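GRMZM2G135359 pseudokinase (Zea mays, PDB 6CPY) is a maize receptor-like pseudokinase whose kinase-fold domain, captured here without ligand, may bind ATP, though protein kinase activity is doubtful. Local coordinates at residues K141-R147 with D261-F267; L130-H135 with E227-V233. All coordinates share one frame; numbering follows the deposited sequence.

Contact 1 of 2, residues K141-R147 with D261-F267; sequences KLDWMAR and DPSIGFF
Arg147 and Asp261 form a buried salt bridge in the C-lobe of the protein kinase fold, tying the start of helix 144-164 to the loop between helices 256-259 and 269-282. Both terminal nitrogens of the arginine converge end-on upon one oxygen: NH1 lies 2.9 Å from Asp261 OD2 in a fairly straight bond (159°), while NH2 makes a longer one. They come from the same face of the carboxylate, whose plane is turned 74° from the guanidinium. The other edge of the guanidinium is occupied within its own segment, where NE and NH2 both donate to Leu142 O. Ile264 covers one face, its CG1 over the middle of the group and 3.3 Å from Arg147 CZ; edge bonds and face contact together should restrict rotation of the guanidinium. The extended arginine chain brings it there.

Asp261 is itself steadied by an Asx turn, OD1 accepting from Ser263 N. Trp144, with CG anti to its backbone N (chi1 -179°), places its indole against Ile264 and Phe267, crossing both obliquely. Phe267 CB sits over the face of the six-membered ring, 3.6 Å from Trp144 CE3, in a CH-pi contact, and Ile264 CG2 touches the indole edge. Thr271, Ala272 and Leu275 of helix 269-282 also pack on this indole. Asp143 N-caps the helix, its OD1 accepting from Ala146 N. Beside the cap, a water accepts from the backbone N of Trp144 and donates to Ile264 O (2.7 Å) and Phe266 O (2.8 Å).

Contact 2 of 2, residues L130-H135 with E227-V233; sequences LFEHLH and EILTGRV
Helix 130-135 approaches the C-terminal turn of helix 214-230 most closely at Leu134 and Gly231, whose CA atoms are 6.0 Å apart, and Gly231 leaves the helix with a positive phi. The main polar link is a His-carboxylate hydrogen bond from His135 NE2 to Glu227 OE2, short at 2.6 Å and nearly straight (164°). The oxygen lies in the imidazole plane, and the nitrogen meets it on the anti side of the carboxylate; the two flat groups are only 26° apart. Glu227 spans the gap as an extended chain, its CG anti to the backbone N (chi1 -176°). OE2 also bonds the hydroxyl of Ser175, so two partners grip this one oxygen, and the charge of the carboxylate would probably favour the proton on NE2.

Further atoms surround the imidazole. Gly231 O stands at its edge, 3.2 Å from His135 CE1, and a water lies in the ring plane 2.7 Å from His135 ND1. Val233 CG1 is over one face, while within the helix Leu134 CB packs over the ring and His135 CD2 sits above the Phe131 ring. Deeper in, the contact becomes apolar: Leu134 CD1 rests against the aliphatic part of Glu227, 3.9 Å from its CG, and Leu130 CD2 meets Ile228 CG1 at 3.8 Å, the two side chains crossing at about a right angle.

The contact thus joins helix 130-135, the αD helix that follows the hinge of the kinase fold, to the end of helix 214-230, the central αF helix of the C-lobe. On strand 178-180 Leu130 packs against Val178, while Leu134 and Ile228 reach helix 144-164 at Arg147 and Ser151, respectively.

Contacts 1 and 2 are neighbours in the C-lobe, their centres 11 Å apart, and their segments alternate along the chain. The end of helix 214-230 connects them directly: Arg147 NH1 of contact 1 lies 2.8 Å from Ile228 O of contact 2, a probable hydrogen bond, and Asp261 N is similarly 2.9 Å from Leu229 O. Asp261 OD2 also packs 3.5 Å from Gly231 CA, where that helix ends. The ion pair of contact 1 therefore adjoins the helix end used by contact 2. Leu142 extends the connection by touching Leu130 and His133, and Lys141 NZ bonds His133 O. The domain is ligand-free, and neither contact includes an identified ligand site.

Contact 1 of 2, residues K141-R147 with D261-F267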
loop_
_atom_site.group_PDB
_atom_site.type_symbol
_atom_site.label_atom_id
_atom_site.label_comp_id
_atom_site.label_asym_id
_atom_site.label_seq_id
_atom_site.Cartn_x
_atom_site.Cartn_y
_atom_site.Cartn_z
ATOM N N LYS A 141 0.872 5.831 19.281
ATOM C CA LYS A 141 1.742 4.660 19.199
ATOM C C LYS A 141 0.927 3.374 19.203
ATOM O O LYS A 141 -0.171 3.309 19.766
ATOM C CB LYS A 141 2.776 4.656 20.335
ATOM C CG LYS A 141 3.726 5.857 20.326
ATOM C CD LYS A 141 4.565 5.938 19.050
ATOM C CE LYS A 141 5.106 7.342 18.784
ATOM N NZ LYS A 141 5.171 7.632 17.317
ATOM N N LEU A 142 1.486 2.356 18.558
ATOM C CA LEU A 142 0.803 1.089 18.325
ATOM C C LEU A 142 1.343 0.033 19.293
ATOM O O LEU A 142 2.551 -0.118 19.398
ATOM C CB LEU A 142 1.069 0.662 16.883
ATOM C CG LEU A 142 0.550 1.624 15.802
ATOM C CD1 LEU A 142 1.213 1.314 14.473
ATOM C CD2 LEU A 142 -0.959 1.526 15.688
ATOM N N ASP A 143 0.463 -0.689 19.992
ATOM C CA ASP A 143 0.909 -1.755 20.913
ATOM C C ASP A 143 1.250 -3.068 20.192
ATOM O O ASP A 143 1.162 -3.137 18.974
ATOM C CB ASP A 143 -0.093 -1.972 22.053
ATOM C CG ASP A 143 -1.442 -2.519 21.593
ATOM O OD1 ASP A 143 -1.618 -2.937 20.423
ATOM O OD2 ASP A 143 -2.348 -2.515 22.447
ATOM N N TRP A 144 1.665 -4.092 20.941
ATOM C CA TRP A 144 2.087 -5.352 20.344
ATOM C C TRP A 144 1.029 -5.970 19.430
ATOM O O TRP A 144 1.322 -6.306 18.288
ATOM C CB TRP A 144 2.498 -6.349 21.437
ATOM C CG TRP A 144 2.955 -7.639 20.910
ATOM C CD1 TRP A 144 2.298 -8.829 20.957
ATOM C CD2 TRP A 144 4.186 -7.883 20.242
ATOM N NE1 TRP A 144 3.056 -9.811 20.368
ATOM C CE2 TRP A 144 4.216 -9.250 19.908
ATOM C CE3 TRP A 144 5.269 -7.075 19.895
ATOM C CZ2 TRP A 144 5.301 -9.828 19.256
ATOM C CZ3 TRP A 144 6.336 -7.648 19.239
ATOM C CH2 TRP A 144 6.342 -9.008 18.922
ATOM N N MET A 145 -0.207 -6.101 19.917
ATOM C CA MET A 145 -1.242 -6.773 19.135
ATOM C C MET A 145 -1.600 -5.962 17.897
ATOM O O MET A 145 -1.820 -6.529 16.834
ATOM C CB MET A 145 -2.495 -7.058 19.977
ATOM C CG MET A 145 -2.290 -8.138 21.033
ATOM S SD MET A 145 -1.582 -9.653 20.369
ATOM C CE MET A 145 -2.770 -10.022 19.079
ATOM N N ALA A 146 -1.649 -4.642 18.038
ATOM C CA ALA A 146 -1.866 -3.775 16.884
ATOM C C ALA A 146 -0.783 -3.981 15.824
ATOM O O ALA A 146 -1.089 -4.107 14.635
ATOM C CB ALA A 146 -1.918 -2.320 17.312
ATOM N N ARG A 147 0.474 -4.050 16.256
ATOM C CA ARG A 147 1.572 -4.271 15.328
ATOM C C ARG A 147 1.534 -5.641 14.647
ATOM O O ARG A 147 1.860 -5.754 13.483
ATOM C CB ARG A 147 2.907 -4.016 16.004
ATOM C CG ARG A 147 3.038 -2.563 16.406
ATOM C CD ARG A 147 4.457 -2.149 16.694
ATOM N NE ARG A 147 4.452 -0.906 17.460
ATOM C CZ ARG A 147 5.493 -0.096 17.611
ATOM N NH1 ARG A 147 6.659 -0.350 17.034
ATOM N NH2 ARG A 147 5.355 0.976 18.368
ATOM N N ASP A 261 11.160 -2.066 19.730
ATOM C CA ASP A 261 10.721 -0.703 19.989
ATOM C C ASP A 261 10.208 -0.536 21.424
ATOM O O ASP A 261 9.248 -1.184 21.805
ATOM C CB ASP A 261 9.604 -0.342 18.991
ATOM C CG ASP A 261 9.257 1.140 18.983
ATOM O OD1 ASP A 261 9.652 1.879 19.914
ATOM O OD2 ASP A 261 8.559 1.546 18.024
ATOM N N PRO A 262 10.826 0.355 22.220
ATOM C CA PRO A 262 10.282 0.597 23.579
ATOM C C PRO A 262 8.831 1.099 23.620
ATOM O O PRO A 262 8.095 0.788 24.565
ATOM C CB PRO A 262 11.237 1.653 24.168
ATOM C CG PRO A 262 12.464 1.583 23.337
ATOM C CD PRO A 262 12.056 1.121 21.967
ATOM N N SER A 263 8.394 1.817 22.588
ATOM C CA SER A 263 7.026 2.352 22.557
ATOM C C SER A 263 5.932 1.279 22.414
ATOM O O SER A 263 4.750 1.579 22.573
ATOM C CB SER A 263 6.880 3.410 21.449
ATOM O OG SER A 263 7.006 2.842 20.159
ATOM N N ILE A 264 6.321 0.045 22.082
ATOM C CA ILE A 264 5.383 -1.086 22.058
ATOM C C ILE A 264 4.790 -1.380 23.430
ATOM O O ILE A 264 3.631 -1.797 23.540
ATOM C CB ILE A 264 6.092 -2.344 21.524
ATOM C CG1 ILE A 264 6.208 -2.238 20.006
ATOM C CG2 ILE A 264 5.379 -3.637 21.926
ATOM C CD1 ILE A 264 7.219 -3.178 19.394
ATOM N N GLY A 265 5.596 -1.173 24.463
ATOM C CA GLY A 265 5.276 -1.650 25.791
ATOM C C GLY A 265 5.660 -3.115 25.925
ATOM O O GLY A 265 6.675 -3.554 25.379
ATOM N N PHE A 266 4.842 -3.891 26.635
ATOM C CA PHE A 266 5.188 -5.295 26.885
ATOM C C PHE A 266 5.079 -6.106 25.610
ATOM O O PHE A 266 4.252 -5.806 24.751
ATOM C CB PHE A 266 4.302 -5.893 27.966
ATOM C CG PHE A 266 4.560 -5.331 29.331
ATOM C CD1 PHE A 266 5.793 -5.517 29.947
ATOM C CD2 PHE A 266 3.567 -4.633 30.012
ATOM C CE1 PHE A 266 6.036 -5.014 31.211
ATOM C CE2 PHE A 266 3.802 -4.125 31.285
ATOM C CZ PHE A 266 5.039 -4.323 31.886
ATOM N N PHE A 267 5.943 -7.112 25.478
ATOM C CA PHE A 267 5.888 -8.039 24.350
ATOM C C PHE A 267 6.330 -9.459 24.754
ATOM O O PHE A 267 7.108 -9.616 25.688
ATOM C CB PHE A 267 6.738 -7.510 23.176
ATOM C CG PHE A 267 8.226 -7.553 23.403
ATOM C CD1 PHE A 267 8.970 -8.672 23.047
ATOM C CD2 PHE A 267 8.896 -6.459 23.942
ATOM C CE1 PHE A 267 10.342 -8.704 23.235
ATOM C CE2 PHE A 267 10.264 -6.492 24.151
ATOM C CZ PHE A 267 10.992 -7.614 23.793
HETATM O O HOH W 1 2.235 -4.068 23.900
HETATM O O HOH W 2 6.977 3.637 17.457
#

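Contact 2 of 2, residues L130-H135 with E227-V233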
loop_
_atom_site.group_PDB
_atom_site.type_symbol
_atom_site.label_atom_id
_atom_site.label_comp_id
_atom_site.label_asym_id
_atom_site.label_seq_id
_atom_site.Cartn_x
_atom_site.Cartn_y
_atom_site.Cartn_z
ATOM N N LEU A 130 1.323 4.009 8.177
ATOM C CA LEU A 130 2.101 3.277 9.164
ATOM C C LEU A 130 3.329 4.103 9.584
ATOM O O LEU A 130 3.640 4.191 10.776
ATOM C CB LEU A 130 2.511 1.913 8.591
ATOM C CG LEU A 130 3.405 1.023 9.450
ATOM C CD1 LEU A 130 2.778 0.717 10.800
ATOM C CD2 LEU A 130 3.713 -0.257 8.698
ATOM N N PHE A 131 4.005 4.716 8.612
ATOM C CA PHE A 131 5.178 5.564 8.879
ATOM C C PHE A 131 4.867 6.630 9.933
ATOM O O PHE A 131 5.638 6.800 10.885
ATOM C CB PHE A 131 5.682 6.241 7.591
ATOM C CG PHE A 131 6.956 7.038 7.782
ATOM C CD1 PHE A 131 6.908 8.355 8.207
ATOM C CD2 PHE A 131 8.198 6.462 7.538
ATOM C CE1 PHE A 131 8.075 9.080 8.391
ATOM C CE2 PHE A 131 9.363 7.178 7.720
ATOM C CZ PHE A 131 9.301 8.490 8.145
ATOM N N GLU A 132 3.746 7.325 9.756
ATOM C CA GLU A 132 3.293 8.365 10.690
ATOM C C GLU A 132 3.139 7.833 12.103
ATOM O O GLU A 132 3.655 8.426 13.047
ATOM C CB GLU A 132 1.960 8.980 10.233
ATOM C CG GLU A 132 2.110 10.010 9.124
ATOM C CD GLU A 132 0.814 10.311 8.378
ATOM O OE1 GLU A 132 -0.245 9.718 8.695
ATOM O OE2 GLU A 132 0.861 11.148 7.451
ATOM N N HIS A 133 2.437 6.711 12.249
ATOM C CA HIS A 133 2.211 6.124 13.568
ATOM C C HIS A 133 3.441 5.543 14.230
ATOM O O HIS A 133 3.507 5.516 15.462
ATOM C CB HIS A 133 1.081 5.097 13.520
ATOM C CG HIS A 133 -0.271 5.721 13.519
ATOM N ND1 HIS A 133 -0.915 6.097 14.678
ATOM C CD2 HIS A 133 -1.075 6.102 12.500
ATOM C CE1 HIS A 133 -2.072 6.654 14.374
ATOM N NE2 HIS A 133 -2.197 6.668 13.058
ATOM N N LEU A 134 4.417 5.101 13.441
ATOM C CA LEU A 134 5.664 4.575 13.981
ATOM C C LEU A 134 6.670 5.667 14.346
ATOM O O LEU A 134 7.394 5.526 15.325
ATOM C CB LEU A 134 6.322 3.604 13.000
ATOM C CG LEU A 134 5.636 2.253 12.778
ATOM C CD1 LEU A 134 6.380 1.433 11.745
ATOM C CD2 LEU A 134 5.530 1.475 14.085
ATOM N N HIS A 135 6.715 6.742 13.563
ATOM C CA HIS A 135 7.832 7.687 13.638
ATOM C C HIS A 135 7.471 9.137 14.006
ATOM O O HIS A 135 8.330 9.868 14.498
ATOM C CB HIS A 135 8.613 7.668 12.322
ATOM C CG HIS A 135 9.025 6.302 11.873
ATOM N ND1 HIS A 135 9.960 5.539 12.542
ATOM C CD2 HIS A 135 8.636 5.567 10.804
ATOM C CE1 HIS A 135 10.128 4.397 11.902
ATOM N NE2 HIS A 135 9.331 4.388 10.847
ATOM N N GLU A 227 10.951 -2.732 10.671
ATOM C CA GLU A 227 10.581 -1.376 11.068
ATOM C C GLU A 227 9.449 -1.374 12.084
ATOM O O GLU A 227 9.480 -0.632 13.056
ATOM C CB GLU A 227 10.204 -0.568 9.823
ATOM C CG GLU A 227 9.877 0.891 10.084
ATOM C CD GLU A 227 9.334 1.582 8.848
ATOM O OE1 GLU A 227 9.462 1.014 7.741
ATOM O OE2 GLU A 227 8.788 2.695 8.989
ATOM N N ILE A 228 8.470 -2.246 11.875
ATOM C CA ILE A 228 7.348 -2.372 12.802
ATOM C C ILE A 228 7.856 -2.869 14.164
ATOM O O ILE A 228 7.425 -2.391 15.213
ATOM C CB ILE A 228 6.276 -3.331 12.233
ATOM C CG1 ILE A 228 5.551 -2.688 11.039
ATOM C CG2 ILE A 228 5.300 -3.739 13.309
ATOM C CD1 ILE A 228 4.773 -3.651 10.163
ATOM N N LEU A 229 8.790 -3.813 14.140
ATOM C CA LEU A 229 9.326 -4.382 15.376
ATOM C C LEU A 229 10.265 -3.462 16.162
ATOM O O LEU A 229 10.265 -3.493 17.392
ATOM C CB LEU A 229 10.044 -5.687 15.068
ATOM C CG LEU A 229 9.155 -6.853 14.649
ATOM C CD1 LEU A 229 10.042 -7.967 14.113
ATOM C CD2 LEU A 229 8.291 -7.369 15.789
ATOM N N THR A 230 11.071 -2.674 15.458
ATOM C CA THR A 230 12.139 -1.884 16.083
ATOM C C THR A 230 11.812 -0.399 16.185
ATOM O O THR A 230 12.416 0.326 16.979
ATOM C CB THR A 230 13.468 -1.998 15.305
ATOM O OG1 THR A 230 13.312 -1.453 13.988
ATOM C CG2 THR A 230 13.913 -3.416 15.198
ATOM N N GLY A 231 10.884 0.063 15.355
ATOM C CA GLY A 231 10.637 1.480 15.188
ATOM C C GLY A 231 11.733 2.247 14.462
ATOM O O GLY A 231 11.722 3.474 14.500
ATOM N N ARG A 232 12.652 1.546 13.794
ATOM C CA ARG A 232 13.792 2.168 13.099
ATOM C C ARG A 232 13.736 1.971 11.578
ATOM O O ARG A 232 13.309 0.918 11.091
ATOM C CB ARG A 232 15.109 1.584 13.609
ATOM C CG ARG A 232 15.397 1.836 15.081
ATOM C CD ARG A 232 16.412 0.828 15.586
ATOM N NE ARG A 232 16.826 1.052 16.974
ATOM C CZ ARG A 232 17.839 1.832 17.361
ATOM N NH1 ARG A 232 18.568 2.504 16.471
ATOM N NH2 ARG A 232 18.122 1.945 18.655
ATOM N N VAL A 233 14.202 2.981 10.841
ATOM C CA VAL A 233 14.188 2.965 9.373
ATOM C C VAL A 233 15.493 3.563 8.830
ATOM O O VAL A 233 16.065 4.455 9.464
ATOM C CB VAL A 233 12.966 3.755 8.834
ATOM C CG1 VAL A 233 13.073 5.237 9.160
ATOM C CG2 VAL A 233 12.793 3.551 7.334
HETATM O O HOH W 3 11.065 6.744 14.731
#